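Local coordinates for axin interactor, dorsalization-associated protein (PDB 2QZQ) that blocks axin-mediated JNK activation by binding axin and breaking up axin homodimers, so acting as a ventralizing factor in the zebrafish embryo, at residues 35-40 with 51-56; 87-92 with 125-130. All coordinates share one frame; numbering follows the deposited sequence.

Interaction 1: residues 35-40 with 51-56; sequences YITVSV and VQDTPV
Antiparallel beta pairing joins residues 35-40 to 51-56 at one margin of the C-terminal C2 domain: a beta hairpin in which strand 34-41 carries the short strand 52-53, outermost in the sheet. Both segments belong to the region assigned to axin binding by similarity. Val38 and Gln52 form the hydrogen-bonded pair, Val38 N giving to Gln52 O at 2.8 Å and Gln52 N to Val38 O at 3.0 Å. On the face of Val38, Gln52 OE1 accepts from Leu4 N, while NE2 serves Glu72 O and a water that donates to Val38 O. The next pair, Thr37 with Asp53, is non-hydrogen-bonded, and Thr54 N then reaches Ile36 O at 2.8 Å.

The return bond of that last pair comes from a side chain. Thr54 OG1 lies between its own backbone N and carbonyl carbon (chi1 73°), which turns it to Ile36; Ile36 N donates to it at 3.1 Å. The same hydroxyl gives its proton to Pro55 O at 2.7 Å, so it continues the pairing where the chain turns off toward Pro55. The methyl CG2 of Thr54 rests near Ile36 CB, on the side where Ile36 and Thr54 both pack on Phe67 and Ile20 in the sandwich interior.

On the other face the side chains of Thr37 and Asp53 run alongside each other in the same direction. Thr37 OG1 donates to Asp53 OD1, coming from above the carboxylate plane, and also meets Lys91 NZ on the neighbouring strand. Tyr35 passes obliquely beside Asp53, ring and carboxylate planes 52° apart. In the plane of that ring, at its edge, a water bridges the two side chains, 2.8 Å from Tyr35 OH and donating to Asp53 OD2 at 2.9 Å.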
ATOM      1  N   TYR A  35       0.876   1.634 -10.548  1.00 17.35           N
ATOM      2  CA  TYR A  35       1.403   0.630  -9.622  1.00 16.47           C
ATOM      3  C   TYR A  35       1.420   1.163  -8.200  1.00 15.71           C
ATOM      4  O   TYR A  35       1.110   2.324  -7.957  1.00 15.44           O
ATOM      5  CB  TYR A  35       2.788   0.121 -10.034  1.00 16.92           C
ATOM      6  CG  TYR A  35       3.905   1.133  -9.921  1.00 17.63           C
ATOM      7  CD1 TYR A  35       4.151   2.058 -10.954  1.00 19.09           C
ATOM      8  CD2 TYR A  35       4.723   1.170  -8.792  1.00 13.89           C
ATOM      9  CE1 TYR A  35       5.194   2.992 -10.851  1.00 19.64           C
ATOM     10  CE2 TYR A  35       5.760   2.099  -8.671  1.00 16.33           C
ATOM     11  CZ  TYR A  35       6.001   2.995  -9.725  1.00 18.90           C
ATOM     12  OH  TYR A  35       7.025   3.911  -9.606  1.00 18.98           O
ATOM     13  N   ILE A  36       1.762   0.290  -7.259  1.00 14.91           N
ATOM     14  CA  ILE A  36       1.794   0.686  -5.842  1.00 14.65           C
ATOM     15  C   ILE A  36       3.123   0.343  -5.217  1.00 14.88           C
ATOM     16  O   ILE A  36       3.659  -0.741  -5.434  1.00 14.68           O
ATOM     17  CB  ILE A  36       0.613   0.053  -5.055  1.00 15.11           C
ATOM     18  CG1 ILE A  36      -0.706   0.682  -5.524  1.00 14.18           C
ATOM     19  CG2 ILE A  36       0.788   0.225  -3.473  1.00 14.16           C
ATOM     20  CD1 ILE A  36      -1.990   0.034  -4.880  1.00 15.92           C
ATOM     21  N   THR A  37       3.636   1.290  -4.426  1.00 14.87           N
ATOM     22  CA  THR A  37       4.820   1.110  -3.633  1.00 16.03           C
ATOM     23  C   THR A  37       4.363   0.900  -2.204  1.00 16.55           C
ATOM     24  O   THR A  37       3.619   1.732  -1.640  1.00 16.20           O
ATOM     25  CB  THR A  37       5.729   2.327  -3.698  1.00 16.26           C
ATOM     26  OG1 THR A  37       6.214   2.454  -5.028  1.00 17.15           O
ATOM     27  CG2 THR A  37       6.952   2.185  -2.755  1.00 14.96           C
ATOM     28  N   VAL A  38       4.808  -0.218  -1.653  1.00 16.35           N
ATOM     29  CA  VAL A  38       4.504  -0.603  -0.275  1.00 16.61           C
ATOM     30  C   VAL A  38       5.790  -0.498   0.542  1.00 17.19           C
ATOM     31  O   VAL A  38       6.818  -1.123   0.224  1.00 17.44           O
ATOM     32  CB  VAL A  38       3.911  -2.041  -0.175  1.00 16.73           C
ATOM     33  CG1 VAL A  38       3.531  -2.415   1.323  1.00 17.26           C
ATOM     34  CG2 VAL A  38       2.706  -2.229  -1.106  1.00 14.74           C
ATOM     35  N   SER A  39       5.722   0.320   1.591  1.00 18.41           N
ATOM     36  CA  SER A  39       6.824   0.511   2.487  1.00 18.65           C
ATOM     37  C   SER A  39       6.324   0.373   3.943  1.00 19.99           C
ATOM     38  O   SER A  39       5.126   0.488   4.207  1.00 18.84           O
ATOM     39  CB  SER A  39       7.471   1.881   2.259  1.00 18.31           C
ATOM     40  OG  SER A  39       6.576   2.959   2.496  1.00 18.34           O
ATOM     41  N   VAL A  40       7.262   0.100   4.852  1.00 19.29           N
ATOM     42  CA  VAL A  40       6.979   0.062   6.286  1.00 20.45           C
ATOM     43  C   VAL A  40       7.881   1.112   6.928  1.00 20.92           C
ATOM     44  O   VAL A  40       9.121   1.022   6.826  1.00 21.18           O
ATOM     45  CB  VAL A  40       7.242  -1.333   6.880  1.00 20.31           C
ATOM     46  CG1 VAL A  40       6.858  -1.367   8.367  1.00 20.91           C
ATOM     47  CG2 VAL A  40       6.431  -2.408   6.108  1.00 20.54           C
ATOM     48  N   VAL A  51      11.687  -1.278   0.444  1.00 25.65           N
ATOM     49  CA  VAL A  51      10.509  -0.777  -0.246  1.00 25.69           C
ATOM     50  C   VAL A  51      10.219  -1.774  -1.352  1.00 25.40           C
ATOM     51  O   VAL A  51      11.159  -2.323  -1.933  1.00 26.69           O
ATOM     52  CB  VAL A  51      10.792   0.659  -0.771  1.00 25.57           C
ATOM     53  CG1 VAL A  51       9.597   1.237  -1.462  1.00 25.43           C
ATOM     54  CG2 VAL A  51      11.175   1.573   0.406  1.00 26.07           C
ATOM     55  N   GLN A  52       8.943  -2.046  -1.617  1.00 23.76           N
ATOM     56  CA  GLN A  52       8.538  -2.977  -2.659  1.00 23.38           C
ATOM     57  C   GLN A  52       7.514  -2.372  -3.628  1.00 23.58           C
ATOM     58  O   GLN A  52       6.508  -1.804  -3.190  1.00 23.39           O
ATOM     59  CB  GLN A  52       7.917  -4.225  -2.056  1.00 23.48           C
ATOM     60  CG  GLN A  52       8.804  -5.034  -1.093  1.00 23.53           C
ATOM     61  CD  GLN A  52       8.032  -6.170  -0.492  1.00 23.20           C
ATOM     62  OE1 GLN A  52       7.830  -7.196  -1.139  1.00 26.43           O
ATOM     63  NE2 GLN A  52       7.552  -5.987   0.742  1.00 20.31           N
ATOM     64  N   ASP A  53       7.763  -2.516  -4.935  1.00 23.12           N
ATOM     65  CA  ASP A  53       6.826  -2.038  -5.964  1.00 22.43           C
ATOM     66  C   ASP A  53       6.016  -3.175  -6.539  1.00 21.96           C
ATOM     67  O   ASP A  53       6.583  -4.199  -6.945  1.00 23.34           O
ATOM     68  CB  ASP A  53       7.575  -1.355  -7.120  1.00 22.16           C
ATOM     69  CG  ASP A  53       8.167  -0.028  -6.747  1.00 24.19           C
ATOM     70  OD1 ASP A  53       7.903   0.506  -5.634  1.00 22.46           O
ATOM     71  OD2 ASP A  53       8.908   0.518  -7.599  1.00 23.81           O
ATOM     72  N   THR A  54       4.700  -3.019  -6.624  1.00 21.03           N
ATOM     73  CA  THR A  54       3.937  -3.992  -7.392  1.00 20.00           C
ATOM     74  C   THR A  54       4.367  -3.870  -8.862  1.00 21.35           C
ATOM     75  O   THR A  54       4.920  -2.825  -9.276  1.00 19.93           O
ATOM     76  CB  THR A  54       2.392  -3.854  -7.324  1.00 20.12           C
ATOM     77  OG1 THR A  54       1.958  -2.712  -8.081  1.00 18.45           O
ATOM     78  CG2 THR A  54       1.839  -3.800  -5.854  1.00 17.30           C
ATOM     79  N   PRO A  55       4.151  -4.944  -9.639  1.00 21.70           N
ATOM     80  CA  PRO A  55       4.163  -4.761 -11.089  1.00 21.82           C
ATOM     81  C   PRO A  55       3.065  -3.783 -11.469  1.00 22.11           C
ATOM     82  O   PRO A  55       2.132  -3.535 -10.677  1.00 22.02           O
ATOM     83  CB  PRO A  55       3.768  -6.130 -11.631  1.00 21.96           C
ATOM     84  CG  PRO A  55       4.064  -7.112 -10.519  1.00 22.75           C
ATOM     85  CD  PRO A  55       3.901  -6.344  -9.235  1.00 21.86           C
ATOM     86  N   VAL A  56       3.162  -3.250 -12.685  1.00 21.11           N
ATOM     87  CA  VAL A  56       2.104  -2.420 -13.257  1.00 20.02           C
ATOM     88  C   VAL A  56       0.799  -3.201 -13.432  1.00 20.13           C
ATOM     89  O   VAL A  56       0.781  -4.346 -13.903  1.00 19.11           O
ATOM     90  CB  VAL A  56       2.576  -1.754 -14.587  1.00 19.99           C
ATOM     91  CG1 VAL A  56       1.403  -1.197 -15.406  1.00 19.68           C
ATOM     92  CG2 VAL A  56       3.548  -0.654 -14.268  1.00 20.75           C
TER
HETATM   93  O   HOH W   1       8.767   3.399  -7.496  1.00 29.40           O
HETATM   94  O   HOH W   2       8.022  -3.128   1.841  1.00 20.85           O

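Interaction 2: residues 87-92 with 125-130; sequences FFEFKH and KPTDFK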
ATOM      1  N   PHE A  87       2.688   1.802   4.458  1.00 17.15           N
ATOM      2  CA  PHE A  87       2.216   2.765   3.455  1.00 16.62           C
ATOM      3  C   PHE A  87       1.999   2.109   2.107  1.00 16.43           C
ATOM      4  O   PHE A  87       2.711   1.181   1.749  1.00 16.38           O
ATOM      5  CB  PHE A  87       3.265   3.863   3.284  1.00 16.93           C
ATOM      6  CG  PHE A  87       3.189   4.912   4.330  1.00 16.97           C
ATOM      7  CD1 PHE A  87       2.494   6.085   4.087  1.00 14.91           C
ATOM      8  CD2 PHE A  87       3.797   4.724   5.568  1.00 18.92           C
ATOM      9  CE1 PHE A  87       2.395   7.089   5.112  1.00 19.31           C
ATOM     10  CE2 PHE A  87       3.704   5.696   6.573  1.00 18.67           C
ATOM     11  CZ  PHE A  87       3.000   6.876   6.334  1.00 17.21           C
ATOM     12  N   PHE A  88       1.000   2.603   1.371  1.00 15.20           N
ATOM     13  CA  PHE A  88       0.670   2.154   0.040  1.00 14.97           C
ATOM     14  C   PHE A  88       0.575   3.440  -0.752  1.00 15.35           C
ATOM     15  O   PHE A  88      -0.288   4.265  -0.454  1.00 14.57           O
ATOM     16  CB  PHE A  88      -0.691   1.439   0.014  1.00 15.76           C
ATOM     17  CG  PHE A  88      -0.796   0.349   1.035  1.00 16.21           C
ATOM     18  CD1 PHE A  88      -0.490  -0.958   0.708  1.00 16.88           C
ATOM     19  CD2 PHE A  88      -1.127   0.660   2.356  1.00 18.97           C
ATOM     20  CE1 PHE A  88      -0.547  -1.975   1.690  1.00 20.67           C
ATOM     21  CE2 PHE A  88      -1.193  -0.335   3.314  1.00 19.48           C
ATOM     22  CZ  PHE A  88      -0.880  -1.644   2.987  1.00 18.53           C
ATOM     23  N   GLU A  89       1.518   3.632  -1.669  1.00 15.01           N
ATOM     24  CA  GLU A  89       1.560   4.844  -2.513  1.00 15.51           C
ATOM     25  C   GLU A  89       1.201   4.435  -3.923  1.00 15.23           C
ATOM     26  O   GLU A  89       1.868   3.588  -4.485  1.00 15.81           O
ATOM     27  CB  GLU A  89       2.952   5.446  -2.527  1.00 14.98           C
ATOM     28  CG  GLU A  89       3.402   6.017  -1.188  1.00 16.75           C
ATOM     29  CD  GLU A  89       4.812   6.544  -1.267  1.00 19.84           C
ATOM     30  OE1 GLU A  89       5.751   5.717  -1.235  1.00 21.89           O
ATOM     31  OE2 GLU A  89       4.964   7.771  -1.383  1.00 20.29           O
ATOM     32  N   PHE A  90       0.155   5.049  -4.466  1.00 15.08           N
ATOM     33  CA  PHE A  90      -0.299   4.772  -5.809  1.00 15.52           C
ATOM     34  C   PHE A  90       0.442   5.705  -6.758  1.00 15.55           C
ATOM     35  O   PHE A  90       0.403   6.927  -6.604  1.00 14.94           O
ATOM     36  CB  PHE A  90      -1.795   4.974  -5.918  1.00 15.67           C
ATOM     37  CG  PHE A  90      -2.335   4.777  -7.312  1.00 15.73           C
ATOM     38  CD1 PHE A  90      -2.786   3.542  -7.720  1.00 14.17           C
ATOM     39  CD2 PHE A  90      -2.371   5.852  -8.214  1.00 13.72           C
ATOM     40  CE1 PHE A  90      -3.286   3.375  -9.025  1.00 17.24           C
ATOM     41  CE2 PHE A  90      -2.852   5.702  -9.484  1.00 14.81           C
ATOM     42  CZ  PHE A  90      -3.323   4.455  -9.898  1.00 15.85           C
ATOM     43  N   LYS A  91       1.153   5.092  -7.708  1.00 15.84           N
ATOM     44  CA  LYS A  91       1.991   5.826  -8.652  1.00 15.78           C
ATOM     45  C   LYS A  91       1.561   5.541 -10.079  1.00 16.10           C
ATOM     46  O   LYS A  91       1.038   4.466 -10.382  1.00 16.51           O
ATOM     47  CB  LYS A  91       3.439   5.429  -8.439  1.00 15.78           C
ATOM     48  CG  LYS A  91       4.000   5.925  -7.067  1.00 16.57           C
ATOM     49  CD  LYS A  91       5.421   5.501  -6.874  1.00 15.54           C
ATOM     50  CE  LYS A  91       5.917   5.806  -5.482  1.00 17.42           C
ATOM     51  NZ  LYS A  91       7.274   5.199  -5.293  1.00 18.08           N
ATOM     52  N   HIS A  92       1.799   6.510 -10.966  1.00 16.16           N
ATOM     53  CA  HIS A  92       1.350   6.406 -12.342  1.00 15.41           C
ATOM     54  C   HIS A  92       2.189   7.356 -13.208  1.00 15.70           C
ATOM     55  O   HIS A  92       2.839   8.301 -12.699  1.00 15.17           O
ATOM     56  CB  HIS A  92      -0.175   6.649 -12.476  1.00 15.47           C
ATOM     57  CG  HIS A  92      -0.603   8.061 -12.179  1.00 17.33           C
ATOM     58  ND1 HIS A  92      -0.413   8.662 -10.949  1.00 22.09           N
ATOM     59  CD2 HIS A  92      -1.186   8.996 -12.962  1.00 18.11           C
ATOM     60  CE1 HIS A  92      -0.859   9.904 -10.993  1.00 20.21           C
ATOM     61  NE2 HIS A  92      -1.341  10.128 -12.199  1.00 23.43           N
ATOM     62  N   LYS A 125      -1.188  13.263  -2.446  1.00 18.06           N
ATOM     63  CA  LYS A 125       0.241  13.550  -2.485  1.00 18.65           C
ATOM     64  C   LYS A 125       0.482  14.993  -2.000  1.00 18.68           C
ATOM     65  O   LYS A 125      -0.442  15.818  -2.071  1.00 17.48           O
ATOM     66  CB  LYS A 125       0.790  13.393  -3.922  1.00 20.20           C
ATOM     67  CG  LYS A 125       0.063  14.208  -4.991  1.00 20.86           C
ATOM     68  CD  LYS A 125       0.826  15.470  -5.425  1.00 27.04           C
ATOM     69  CE  LYS A 125       2.182  15.138  -6.024  1.00 27.53           C
ATOM     70  NZ  LYS A 125       2.043  14.237  -7.207  1.00 27.30           N
ATOM     71  N   PRO A 126       1.697  15.293  -1.482  1.00 19.33           N
ATOM     72  CA  PRO A 126       2.841  14.379  -1.295  1.00 19.85           C
ATOM     73  C   PRO A 126       2.644  13.470  -0.086  1.00 19.54           C
ATOM     74  O   PRO A 126       1.973  13.838   0.883  1.00 20.13           O
ATOM     75  CB  PRO A 126       4.034  15.326  -1.055  1.00 19.73           C
ATOM     76  CG  PRO A 126       3.440  16.560  -0.499  1.00 21.34           C
ATOM     77  CD  PRO A 126       1.998  16.657  -0.994  1.00 20.62           C
ATOM     78  N   THR A 127       3.217  12.282  -0.147  1.00 19.86           N
ATOM     79  CA  THR A 127       3.089  11.341   0.964  1.00 19.18           C
ATOM     80  C   THR A 127       3.699  11.954   2.217  1.00 19.80           C
ATOM     81  O   THR A 127       4.823  12.476   2.175  1.00 19.56           O
ATOM     82  CB  THR A 127       3.746  10.003   0.635  1.00 19.64           C
ATOM     83  OG1 THR A 127       3.213   9.521  -0.608  1.00 17.93           O
ATOM     84  CG2 THR A 127       3.419   8.957   1.724  1.00 19.27           C
ATOM     85  N   ASP A 128       2.955  11.913   3.324  1.00 19.50           N
ATOM     86  CA  ASP A 128       3.538  12.262   4.610  1.00 19.40           C
ATOM     87  C   ASP A 128       3.778  10.962   5.328  1.00 19.47           C
ATOM     88  O   ASP A 128       2.833  10.359   5.868  1.00 18.20           O
ATOM     89  CB  ASP A 128       2.597  13.161   5.413  1.00 19.80           C
ATOM     90  CG  ASP A 128       3.188  13.588   6.775  1.00 20.76           C
ATOM     91  OD1 ASP A 128       4.302  13.177   7.146  1.00 19.72           O
ATOM     92  OD2 ASP A 128       2.502  14.332   7.485  1.00 24.10           O
ATOM     93  N   PHE A 129       5.043  10.522   5.315  1.00 19.17           N
ATOM     94  CA  PHE A 129       5.450   9.293   5.957  1.00 19.87           C
ATOM     95  C   PHE A 129       5.424   9.335   7.480  1.00 19.86           C
ATOM     96  O   PHE A 129       5.537   8.303   8.126  1.00 21.05           O
ATOM     97  CB  PHE A 129       6.823   8.845   5.448  1.00 20.68           C
ATOM     98  CG  PHE A 129       6.810   8.350   4.017  1.00 19.34           C
ATOM     99  CD1 PHE A 129       6.039   7.254   3.651  1.00 19.56           C
ATOM    100  CD2 PHE A 129       7.581   8.983   3.042  1.00 21.81           C
ATOM    101  CE1 PHE A 129       6.061   6.778   2.338  1.00 17.55           C
ATOM    102  CE2 PHE A 129       7.605   8.516   1.734  1.00 19.62           C
ATOM    103  CZ  PHE A 129       6.833   7.414   1.387  1.00 17.99           C
ATOM    104  N   LYS A 130       5.212  10.521   8.044  1.00 20.42           N
ATOM    105  CA  LYS A 130       4.925  10.639   9.478  1.00 20.35           C
ATOM    106  C   LYS A 130       3.413  10.694   9.756  1.00 20.82           C
ATOM    107  O   LYS A 130       3.003  10.653  10.922  1.00 19.61           O
ATOM    108  CB  LYS A 130       5.629  11.867  10.056  1.00 21.50           C
ATOM    109  CG  LYS A 130       7.161  11.759  10.047  1.00 22.55           C
ATOM    110  CD  LYS A 130       7.753  13.070  10.455  1.00 29.53           C
ATOM    111  CE  LYS A 130       9.264  13.039  10.324  1.00 31.93           C
ATOM    112  NZ  LYS A 130       9.812  14.377  10.634  1.00 36.27           N
TER
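Thr127 OG1 donates to Glu89 OE2 at 2.6 Å, the single hydrogen bond between strand residues 87-92 and the irregular loop 125-130. The hydroxyl comes in on the anti side of the carboxylate, close to its plane. Glu89 reaches it with CG beside the backbone N (chi1 -67°) and an extended chain beyond. Its other oxygen, OE1, meets the rim of the Phe129 ring in plane, 3.3 Å from CZ, with carboxylate and ring planes 79° apart.

Phe129 is turned edge-on to Phe87 as well. The two rings form a T-shaped pair, centroids 5.0 Å apart and planes at 72°, with Phe129 CD1 standing over the centre of the Phe87 face. Thr127 CG2 lies over a face of the Phe129 ring, toward its rim, and also 3.8 Å from Phe87 CD1. Farther out along Phe87, CE1 approaches Asp128 O at 3.4 Å and CZ approaches Phe129 O. With an alanine in place of Phe87, the Phe129 edge would probably lose the aromatic face it points at, and a gap would be likely to open beneath the loop backbone.

The loop has its own brace: Asp128 OD1 accepts from Lys130 N, an Asx turn, while OD2 takes the backbone N of Lys132 and Lys133. Lys41 adds a cation-pi contact to Phe129. Ring C-H groups, slightly positive at the edge, point at a pi face in one direction and at a carboxylate oxygen in the other, so the electrostatics probably favour the edge-on setting of Phe129.

In the fold
Strands 34-41 and 85-94 are neighbours, and the two interactions are built on these adjacent strands of the same sheet, centres about 10 Å apart. Backbone bonds from Tyr35 O to Lys91 N and from Ser39 O to Phe87 N tie them together. Both are partly buried, but differently: interaction 1 adds an outer strand and sends Ile36, Val38 and Thr54 into the sandwich interior, whereas interaction 2 lays a loop across the sheet. The chemistry follows. Residues 35-40 and 51-56 are paired chiefly through main-chain bonds, while 87-92 and 125-130 meet through side chains, a hydroxyl-carboxylate bond and aromatic rings. Lys91 and Lys41 reach from one contact's strand toward the other.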